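Local atomic coordinates of AlkZ (Streptomyces sahachiroi, PDB entry 5UUJ), a protein that belongs to the AlkZ-like family of DNA glycosylases, grouped with the helix-turn-helix clan of folds. Residues A[66-70]-A[71-75]; A[229-233]-A[234-238]; A[31-34]-A[35-39]. All blocks are in the same frame, centred on the assembly; numbering follows the deposited sequence.

How the contacts relate
All three contacts are local turns at the C-terminal end of a helix, each with a residue of positive phi. Contact 3, whose centre is about 9 Å from that of the chain, closes helix 30-36 with backbone bonds and a valine-leucine pair. Contact 1, a surface contact, ends helix 62-69 with the same Schellman pattern but adds a hydroxyl and a carboxylate. Contact 2, partly buried like contact 3 but farther from the centre, ends helix 224-232 through two serines. Contacts 1 and 3 touch where Glu67 OE1 meets Ser31 OG at 2.6 Å; contacts 2 and 3 meet where Trp230 packs on Cys38. Contacts 1 and 2 lie on opposite sides of the chain's centre.

Contact 1 of 3, residues A[66-70]-A[71-75]; sequences REVAD and LSLMK
Ser72 turns its hydroxyl back over the last turn of helix 62-69, against the side chains of Glu67 and Asp70. With chi1 at 55°, OG sits between its own backbone N and carbonyl carbon; there Ser72 OG is 2.7 Å from Asp70 OD1 and 2.9 Å from Glu67 O, two acceptors competing for one proton. Asp70 has a similar first torsion (63°), which folds its carboxylate back so that OD1 also takes a weak bond from Ser72 N. Glu67 meets the serine with its stem, roughly at right angles to the Asp70 approach: Glu67 CB lies 3.1 Å from Ser72 OG, while its extended chain carries the carboxylate on to Ser31 and Ala30 N. On the apolar side Val68 and Leu73 cross at about a right angle, with Val68 CG2 4.0 Å from Leu73 CB. Leu73 continues onto helix 30-36, and Leu71 packs on helix 190-194. The backbone forms a Schellman motif with Leu71, at positive phi, as its C-prime residue. Ser72 N bonds to Glu67 O at 2.8 Å, nearly along the C=O axis, and Leu71 N bonds weakly to Val68 O at 3.2 Å. Leu73 N adds a second, weak backbone bond to Glu67 O. The Asp70 carboxylate is probably unfavourable toward the helix end and Glu67 O, an effect that the N and hydroxyl of Ser72, within reach of both oxygens, probably offset.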
ATOM      1  N   ARG A  66     -17.820  -1.618  -4.710  1.00 19.19           N
ATOM      2  CA  ARG A  66     -18.996  -1.824  -3.861  1.00 21.28           C
ATOM      3  C   ARG A  66     -18.675  -1.522  -2.400  1.00 19.98           C
ATOM      4  O   ARG A  66     -19.471  -0.902  -1.693  1.00 20.60           O
ATOM      5  CB  ARG A  66     -19.531  -3.256  -3.985  1.00 20.03           C
ATOM      6  CG  ARG A  66     -20.149  -3.592  -5.338  1.00 24.26           C
ATOM      7  CD  ARG A  66     -20.966  -4.882  -5.278  1.00 20.70           C
ATOM      8  NE  ARG A  66     -20.245  -5.975  -4.626  1.00 23.44           N
ATOM      9  CZ  ARG A  66     -19.506  -6.884  -5.259  1.00 21.93           C
ATOM     10  NH1 ARG A  66     -19.370  -6.850  -6.578  1.00 26.07           N
ATOM     11  NH2 ARG A  66     -18.893  -7.834  -4.569  1.00 19.42           N
ATOM     12  N   GLU A  67     -17.504  -1.956  -1.952  1.00 19.05           N
ATOM     13  CA  GLU A  67     -17.123  -1.790  -0.556  1.00 25.56           C
ATOM     14  C   GLU A  67     -16.637  -0.366  -0.272  1.00 22.62           C
ATOM     15  O   GLU A  67     -16.659   0.085   0.872  1.00 21.75           O
ATOM     16  CB  GLU A  67     -16.068  -2.837  -0.179  1.00 21.43           C
ATOM     17  CG  GLU A  67     -16.673  -4.245  -0.098  1.00 23.03           C
ATOM     18  CD  GLU A  67     -15.699  -5.319   0.340  1.00 28.02           C
ATOM     19  OE1 GLU A  67     -15.100  -5.185   1.429  1.00 29.02           O
ATOM     20  OE2 GLU A  67     -15.547  -6.315  -0.404  1.00 29.01           O
ATOM     21  N   VAL A  68     -16.224   0.348  -1.314  1.00 18.67           N
ATOM     22  CA  VAL A  68     -15.965   1.780  -1.196  1.00 18.75           C
ATOM     23  C   VAL A  68     -17.306   2.499  -1.087  1.00 19.75           C
ATOM     24  O   VAL A  68     -17.451   3.451  -0.320  1.00 20.08           O
ATOM     25  CB  VAL A  68     -15.149   2.324  -2.400  1.00 18.34           C
ATOM     26  CG1 VAL A  68     -15.213   3.851  -2.482  1.00 18.69           C
ATOM     27  CG2 VAL A  68     -13.698   1.866  -2.311  1.00 17.50           C
ATOM     28  N   ALA A  69     -18.290   2.019  -1.843  1.00 20.65           N
ATOM     29  CA  ALA A  69     -19.610   2.639  -1.868  1.00 22.77           C
ATOM     30  C   ALA A  69     -20.345   2.479  -0.539  1.00 22.08           C
ATOM     31  O   ALA A  69     -20.977   3.426  -0.071  1.00 22.88           O
ATOM     32  CB  ALA A  69     -20.446   2.061  -3.001  1.00 23.59           C
ATOM     33  N   ASP A  70     -20.267   1.294   0.068  1.00 22.03           N
ATOM     34  CA  ASP A  70     -20.936   1.063   1.352  1.00 23.18           C
ATOM     35  C   ASP A  70     -20.026   1.452   2.522  1.00 22.18           C
ATOM     36  O   ASP A  70     -20.308   1.123   3.674  1.00 22.69           O
ATOM     37  CB  ASP A  70     -21.411  -0.400   1.488  1.00 26.20           C
ATOM     38  CG  ASP A  70     -20.272  -1.419   1.476  1.00 33.50           C
ATOM     39  OD1 ASP A  70     -19.158  -1.118   1.954  1.00 31.08           O
ATOM     40  OD2 ASP A  70     -20.509  -2.553   1.001  1.00 40.36           O
ATOM     41  N   LEU A  71     -18.934   2.145   2.205  1.00 21.33           N
ATOM     42  CA  LEU A  71     -18.076   2.788   3.198  1.00 23.18           C
ATOM     43  C   LEU A  71     -17.382   1.802   4.135  1.00 23.08           C
ATOM     44  O   LEU A  71     -17.107   2.128   5.291  1.00 21.39           O
ATOM     45  CB  LEU A  71     -18.886   3.796   4.022  1.00 21.96           C
ATOM     46  CG  LEU A  71     -19.650   4.850   3.212  1.00 25.45           C
ATOM     47  CD1 LEU A  71     -20.526   5.695   4.125  1.00 24.29           C
ATOM     48  CD2 LEU A  71     -18.696   5.733   2.417  1.00 21.78           C
ATOM     49  N   SER A  72     -17.091   0.603   3.637  1.00 20.19           N
ATOM     50  CA  SER A  72     -16.272  -0.346   4.386  1.00 23.10           C
ATOM     51  C   SER A  72     -14.800  -0.192   3.988  1.00 20.81           C
ATOM     52  O   SER A  72     -13.924  -0.828   4.572  1.00 19.57           O
ATOM     53  CB  SER A  72     -16.753  -1.788   4.168  1.00 20.64           C
ATOM     54  OG  SER A  72     -16.799  -2.129   2.796  1.00 37.26           O
ATOM     55  N   LEU A  73     -14.541   0.661   2.998  1.00 18.46           N
ATOM     56  CA  LEU A  73     -13.179   1.015   2.606  1.00 17.86           C
ATOM     57  C   LEU A  73     -13.058   2.524   2.456  1.00 21.81           C
ATOM     58  O   LEU A  73     -14.013   3.190   2.059  1.00 18.20           O
ATOM     59  CB  LEU A  73     -12.789   0.330   1.293  1.00 17.21           C
ATOM     60  CG  LEU A  73     -12.471  -1.164   1.354  1.00 17.00           C
ATOM     61  CD1 LEU A  73     -12.178  -1.688  -0.039  1.00 16.62           C
ATOM     62  CD2 LEU A  73     -11.300  -1.438   2.277  1.00 16.75           C
HETATM   63  N   MSE A  74     -11.882   3.057   2.780  1.00 20.49           N
HETATM   64  CA  MSE A  74     -11.613   4.480   2.610  1.00 19.68           C
HETATM   65  C   MSE A  74     -10.422   4.681   1.683  1.00 17.59           C
HETATM   66  O   MSE A  74      -9.588   3.790   1.520  1.00 16.27           O
HETATM   67  CB  MSE A  74     -11.357   5.156   3.963  1.00 18.24           C
HETATM   68  CG  MSE A  74      -9.914   5.128   4.443  1.00 20.27           C
HETATM   69 SE   MSE A  74      -9.695   5.894   6.232  1.00 30.27          SE
HETATM   70  CE  MSE A  74      -9.950   7.783   5.823  1.00 19.14           C
ATOM     71  N   LYS A  75     -10.367   5.852   1.061  1.00 20.93           N
ATOM     72  CA  LYS A  75      -9.224   6.243   0.248  1.00 22.28           C
ATOM     73  C   LYS A  75      -8.594   7.487   0.852  1.00 22.38           C
ATOM     74  O   LYS A  75      -9.261   8.506   1.038  1.00 18.93           O
ATOM     75  CB  LYS A  75      -9.639   6.501  -1.202  1.00 21.78           C
ATOM     76  CG  LYS A  75     -10.194   5.282  -1.915  1.00 28.25           C
ATOM     77  CD  LYS A  75     -10.785   5.636  -3.272  1.00 26.98           C
ATOM     78  CE  LYS A  75      -9.726   6.154  -4.227  1.00 30.33           C
ATOM     79  NZ  LYS A  75     -10.270   6.358  -5.601  1.00 32.20           N
TER

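Contact 2 of 3, residues A[229-233]-A[234-238]; sequences RWLSL and NSTSK
Helix 224-232 runs out through two successive residues of positive phi, Leu233 and Asn234, which swing the chain round so that Ser235 comes back against Ser232. The two serines then bond reciprocally. Ser235 OG donates to Ser232 O at 2.6 Å, tilted 18° from the carbonyl plane, and Ser235 N donates to Ser232 OG at 3.0 Å with an N-H...O angle of 157°. Ser232 OG can take this bond because its chi1 of 69° sets it between its own N and carbonyl carbon; the same hydroxyl also bonds to Asp228 OD1. Thr236 OG1 bonds to that carboxylate oxygen as well, which ties the loop to the preceding helical turn, and Leu231 CD2 lies 3.9 Å from Thr236 OG1. Asn234 runs alongside Arg229, the two side chains pointing the same way, and the arginine head goes on to Pro294 O. Leu231 and Ser232 pack on helix 91-100, whereas Thr236 touches Leu241 and Trp244 of helix 238-248. Ser237 is the N-cap of that next helix, and the turn thus joins helices 224-232 and 238-248 beside helix 91-100.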
ATOM      1  N   ARG A 229      11.339   1.613   5.512  1.00 13.75           N
ATOM      2  CA  ARG A 229      11.401   1.922   4.087  1.00 21.69           C
ATOM      3  C   ARG A 229      10.003   1.845   3.480  1.00 22.22           C
ATOM      4  O   ARG A 229       9.586   2.730   2.731  1.00 17.54           O
ATOM      5  CB  ARG A 229      12.342   0.973   3.345  1.00 16.62           C
ATOM      6  CG  ARG A 229      12.411   1.268   1.847  1.00 23.91           C
ATOM      7  CD  ARG A 229      13.564   0.567   1.168  1.00 26.96           C
ATOM      8  NE  ARG A 229      13.333  -0.872   1.056  1.00 28.77           N
ATOM      9  CZ  ARG A 229      14.207  -1.816   1.401  1.00 33.72           C
ATOM     10  NH1 ARG A 229      15.399  -1.496   1.894  1.00 36.79           N
ATOM     11  NH2 ARG A 229      13.885  -3.094   1.252  1.00 30.04           N
ATOM     12  N   TRP A 230       9.286   0.774   3.805  1.00 16.32           N
ATOM     13  CA  TRP A 230       7.896   0.622   3.392  1.00 18.56           C
ATOM     14  C   TRP A 230       7.028   1.735   3.977  1.00 17.77           C
ATOM     15  O   TRP A 230       6.216   2.333   3.274  1.00 14.67           O
ATOM     16  CB  TRP A 230       7.361  -0.745   3.825  1.00 12.01           C
ATOM     17  CG  TRP A 230       5.872  -0.841   3.808  1.00 15.11           C
ATOM     18  CD1 TRP A 230       5.077  -1.074   2.723  1.00 15.18           C
ATOM     19  CD2 TRP A 230       4.991  -0.715   4.932  1.00 11.48           C
ATOM     20  NE1 TRP A 230       3.756  -1.095   3.100  1.00 16.08           N
ATOM     21  CE2 TRP A 230       3.676  -0.879   4.450  1.00 16.61           C
ATOM     22  CE3 TRP A 230       5.186  -0.479   6.296  1.00 11.54           C
ATOM     23  CZ2 TRP A 230       2.563  -0.813   5.283  1.00 13.57           C
ATOM     24  CZ3 TRP A 230       4.079  -0.416   7.123  1.00 14.93           C
ATOM     25  CH2 TRP A 230       2.783  -0.582   6.614  1.00 16.11           C
ATOM     26  N   LEU A 231       7.222   2.019   5.260  1.00 14.42           N
ATOM     27  CA  LEU A 231       6.396   2.992   5.963  1.00 14.23           C
ATOM     28  C   LEU A 231       6.583   4.412   5.439  1.00 14.51           C
ATOM     29  O   LEU A 231       5.607   5.095   5.133  1.00 14.36           O
ATOM     30  CB  LEU A 231       6.705   2.965   7.464  1.00 16.16           C
ATOM     31  CG  LEU A 231       5.853   3.887   8.343  1.00 12.99           C
ATOM     32  CD1 LEU A 231       4.414   3.390   8.430  1.00 12.17           C
ATOM     33  CD2 LEU A 231       6.461   4.019   9.730  1.00 15.00           C
ATOM     34  N   SER A 232       7.834   4.856   5.338  1.00 12.98           N
ATOM     35  CA  SER A 232       8.111   6.275   5.139  1.00 13.61           C
ATOM     36  C   SER A 232       9.408   6.571   4.390  1.00 14.30           C
ATOM     37  O   SER A 232       9.932   7.677   4.487  1.00 17.91           O
ATOM     38  CB  SER A 232       8.161   6.969   6.497  1.00 13.97           C
ATOM     39  OG  SER A 232       9.299   6.546   7.225  1.00 14.31           O
ATOM     40  N   LEU A 233       9.916   5.596   3.643  1.00 18.50           N
ATOM     41  CA  LEU A 233      11.219   5.725   2.994  1.00 21.64           C
ATOM     42  C   LEU A 233      12.279   6.111   4.023  1.00 18.89           C
ATOM     43  O   LEU A 233      13.082   7.021   3.804  1.00 16.47           O
ATOM     44  CB  LEU A 233      11.168   6.756   1.859  1.00 16.01           C
ATOM     45  CG  LEU A 233      10.192   6.464   0.716  1.00 25.08           C
ATOM     46  CD1 LEU A 233      10.225   7.583  -0.318  1.00 25.96           C
ATOM     47  CD2 LEU A 233      10.503   5.128   0.055  1.00 26.79           C
ATOM     48  N   ASN A 234      12.251   5.417   5.158  1.00 17.54           N
ATOM     49  CA  ASN A 234      13.235   5.590   6.225  1.00 19.63           C
ATOM     50  C   ASN A 234      13.287   7.008   6.796  1.00 19.43           C
ATOM     51  O   ASN A 234      14.362   7.588   6.942  1.00 19.25           O
ATOM     52  CB  ASN A 234      14.624   5.179   5.727  1.00 16.36           C
ATOM     53  CG  ASN A 234      14.706   3.695   5.411  1.00 20.77           C
ATOM     54  OD1 ASN A 234      14.793   2.863   6.315  1.00 19.48           O
ATOM     55  ND2 ASN A 234      14.673   3.358   4.129  1.00 15.78           N
ATOM     56  N   SER A 235      12.120   7.546   7.141  1.00 19.78           N
ATOM     57  CA  SER A 235      12.022   8.900   7.680  1.00 16.96           C
ATOM     58  C   SER A 235      11.851   8.914   9.199  1.00 17.31           C
ATOM     59  O   SER A 235      11.934   9.972   9.823  1.00 21.93           O
ATOM     60  CB  SER A 235      10.855   9.644   7.026  1.00 17.61           C
ATOM     61  OG  SER A 235      11.028   9.730   5.622  1.00 17.91           O
ATOM     62  N   THR A 236      11.613   7.748   9.794  1.00 21.82           N
ATOM     63  CA  THR A 236      11.383   7.666  11.235  1.00 19.09           C
ATOM     64  C   THR A 236      12.696   7.670  12.018  1.00 18.19           C
ATOM     65  O   THR A 236      13.701   7.119  11.571  1.00 18.84           O
ATOM     66  CB  THR A 236      10.582   6.397  11.608  1.00 16.27           C
ATOM     67  OG1 THR A 236       9.376   6.343  10.837  1.00 15.36           O
ATOM     68  CG2 THR A 236      10.225   6.393  13.094  1.00 16.99           C
ATOM     69  N   SER A 237      12.674   8.313  13.183  1.00 19.49           N
ATOM     70  CA  SER A 237      13.797   8.287  14.115  1.00 23.69           C
ATOM     71  C   SER A 237      14.264   6.860  14.389  1.00 21.72           C
ATOM     72  O   SER A 237      13.483   6.014  14.818  1.00 20.01           O
ATOM     73  CB  SER A 237      13.405   8.964  15.430  1.00 21.99           C
ATOM     74  OG  SER A 237      14.319   8.644  16.460  1.00 24.39           O
ATOM     75  N   LYS A 238      15.540   6.593  14.145  1.00 24.02           N
ATOM     76  CA  LYS A 238      16.059   5.241  14.288  1.00 23.40           C
ATOM     77  C   LYS A 238      16.062   4.772  15.747  1.00 23.62           C
ATOM     78  O   LYS A 238      15.749   3.615  16.015  1.00 22.98           O
ATOM     79  CB  LYS A 238      17.462   5.150  13.684  1.00 23.96           C
ATOM     80  CG  LYS A 238      17.459   5.174  12.159  1.00 23.72           C
ATOM     81  CD  LYS A 238      18.856   4.996  11.585  1.00 24.51           C
ATOM     82  CE  LYS A 238      18.821   4.855  10.071  1.00 24.39           C
ATOM     83  NZ  LYS A 238      18.345   6.095   9.403  1.00 25.00           N
TER

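Contact 3 of 3, residues A[31-34]-A[35-39]; sequences SDVV and GRLCG
Helix 30-36 ends here in a Schellman motif, a local contact near the middle of the chain that leads into the short strand 40-41. Ordinary helical bonds run up to the end: Gly35 N to Ser31 O at 2.9 Å, Arg36 N to Asp32 O at 3.0 Å and Leu37 N to Val33 O at 2.9 Å. Cys38 then takes positive phi, and the motif's two bonds close over it: Gly39 N reaches back to Val34 O at 2.9 Å, in the carbonyl plane and fairly straight at 164°, and Cys38 N bonds weakly to Gly35 O. Gly39 itself also has positive phi. One turn apart, Val33 and Leu37 lie side by side and point the same way, with Val33 CG1 3.6 Å from Leu37 CD1. CG1 is the valine branch lying anti to N (chi1 174°), and Leu37 CG also rests 3.2 Å from Val33 O, covering a carbonyl already bonded to Leu37 N. Both side chains also touch Arg55, while Arg36 bends away to Arg19 O. Leu37 O bonds to Tyr219 OH. The closing carbonyls thus find donors within the backbone, while the side chains add an apolar patch beside them.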
ATOM      1  N   SER A  31     -12.316  -5.865   1.657  1.00 16.01           N
ATOM      2  CA  SER A  31     -11.878  -5.381   2.966  1.00 17.27           C
ATOM      3  C   SER A  31     -10.880  -6.342   3.601  1.00 20.73           C
ATOM      4  O   SER A  31      -9.919  -5.908   4.234  1.00 16.56           O
ATOM      5  CB  SER A  31     -13.072  -5.182   3.900  1.00 17.54           C
ATOM      6  OG  SER A  31     -13.866  -4.089   3.476  1.00 32.41           O
ATOM      7  N   ASP A  32     -11.113  -7.643   3.440  1.00 17.31           N
ATOM      8  CA  ASP A  32     -10.184  -8.655   3.945  1.00 16.96           C
ATOM      9  C   ASP A  32      -8.807  -8.510   3.306  1.00 14.30           C
ATOM     10  O   ASP A  32      -7.788  -8.598   3.992  1.00 14.21           O
ATOM     11  CB  ASP A  32     -10.716 -10.070   3.688  1.00 17.44           C
ATOM     12  CG  ASP A  32     -11.924 -10.411   4.539  1.00 22.28           C
ATOM     13  OD1 ASP A  32     -12.115  -9.772   5.596  1.00 20.30           O
ATOM     14  OD2 ASP A  32     -12.680 -11.325   4.150  1.00 23.81           O
ATOM     15  N   VAL A  33      -8.780  -8.290   1.994  1.00 13.89           N
ATOM     16  CA  VAL A  33      -7.522  -8.141   1.273  1.00 14.89           C
ATOM     17  C   VAL A  33      -6.795  -6.857   1.683  1.00 15.10           C
ATOM     18  O   VAL A  33      -5.612  -6.888   2.030  1.00 13.02           O
ATOM     19  CB  VAL A  33      -7.747  -8.138  -0.256  1.00 13.34           C
ATOM     20  CG1 VAL A  33      -6.447  -7.836  -1.001  1.00 13.05           C
ATOM     21  CG2 VAL A  33      -8.304  -9.472  -0.701  1.00 13.74           C
ATOM     22  N   VAL A  34      -7.502  -5.734   1.641  1.00 13.48           N
ATOM     23  CA  VAL A  34      -6.908  -4.449   1.991  1.00 13.69           C
ATOM     24  C   VAL A  34      -6.402  -4.467   3.429  1.00 14.02           C
ATOM     25  O   VAL A  34      -5.307  -3.977   3.715  1.00 14.15           O
ATOM     26  CB  VAL A  34      -7.917  -3.296   1.803  1.00 14.21           C
ATOM     27  CG1 VAL A  34      -7.376  -1.983   2.375  1.00 14.79           C
ATOM     28  CG2 VAL A  34      -8.239  -3.127   0.334  1.00 14.18           C
ATOM     29  N   GLY A  35      -7.197  -5.033   4.331  1.00 14.40           N
ATOM     30  CA  GLY A  35      -6.812  -5.127   5.727  1.00 15.07           C
ATOM     31  C   GLY A  35      -5.558  -5.961   5.912  1.00 14.79           C
ATOM     32  O   GLY A  35      -4.615  -5.550   6.589  1.00 15.21           O
ATOM     33  N   ARG A  36      -5.550  -7.140   5.298  1.00 14.70           N
ATOM     34  CA  ARG A  36      -4.426  -8.064   5.395  1.00 14.08           C
ATOM     35  C   ARG A  36      -3.140  -7.468   4.815  1.00 13.68           C
ATOM     36  O   ARG A  36      -2.062  -7.638   5.381  1.00 13.93           O
ATOM     37  CB  ARG A  36      -4.773  -9.377   4.681  1.00 13.80           C
ATOM     38  CG  ARG A  36      -3.649 -10.402   4.608  1.00 13.70           C
ATOM     39  CD  ARG A  36      -3.121 -10.813   5.985  1.00 14.46           C
ATOM     40  NE  ARG A  36      -4.131 -11.452   6.828  1.00 15.37           N
ATOM     41  CZ  ARG A  36      -4.447 -12.744   6.786  1.00 15.83           C
ATOM     42  NH1 ARG A  36      -3.846 -13.566   5.934  1.00 15.43           N
ATOM     43  NH2 ARG A  36      -5.374 -13.220   7.601  1.00 16.94           N
ATOM     44  N   LEU A  37      -3.255  -6.770   3.690  1.00 13.28           N
ATOM     45  CA  LEU A  37      -2.076  -6.266   2.992  1.00 13.14           C
ATOM     46  C   LEU A  37      -1.540  -4.950   3.556  1.00 13.76           C
ATOM     47  O   LEU A  37      -0.587  -4.392   3.014  1.00 13.94           O
ATOM     48  CB  LEU A  37      -2.385  -6.089   1.504  1.00 13.55           C
ATOM     49  CG  LEU A  37      -2.701  -7.354   0.704  1.00 12.55           C
ATOM     50  CD1 LEU A  37      -2.922  -6.999  -0.758  1.00 12.66           C
ATOM     51  CD2 LEU A  37      -1.600  -8.391   0.837  1.00 12.46           C
ATOM     52  N   CYS A  38      -2.134  -4.468   4.646  1.00 14.36           N
ATOM     53  CA  CYS A  38      -1.754  -3.184   5.239  1.00 15.29           C
ATOM     54  C   CYS A  38      -1.933  -2.054   4.234  1.00 19.52           C
ATOM     55  O   CYS A  38      -1.070  -1.186   4.090  1.00 17.14           O
ATOM     56  CB  CYS A  38      -0.305  -3.215   5.733  1.00 16.97           C
ATOM     57  SG  CYS A  38       0.087  -4.620   6.794  1.00 18.65           S
ATOM     58  N   GLY A  39      -3.064  -2.080   3.540  1.00 15.51           N
ATOM     59  CA  GLY A  39      -3.370  -1.098   2.521  1.00 17.20           C
ATOM     60  C   GLY A  39      -3.016  -1.581   1.129  1.00 16.14           C
ATOM     61  O   GLY A  39      -2.245  -2.523   0.957  1.00 17.98           O
TER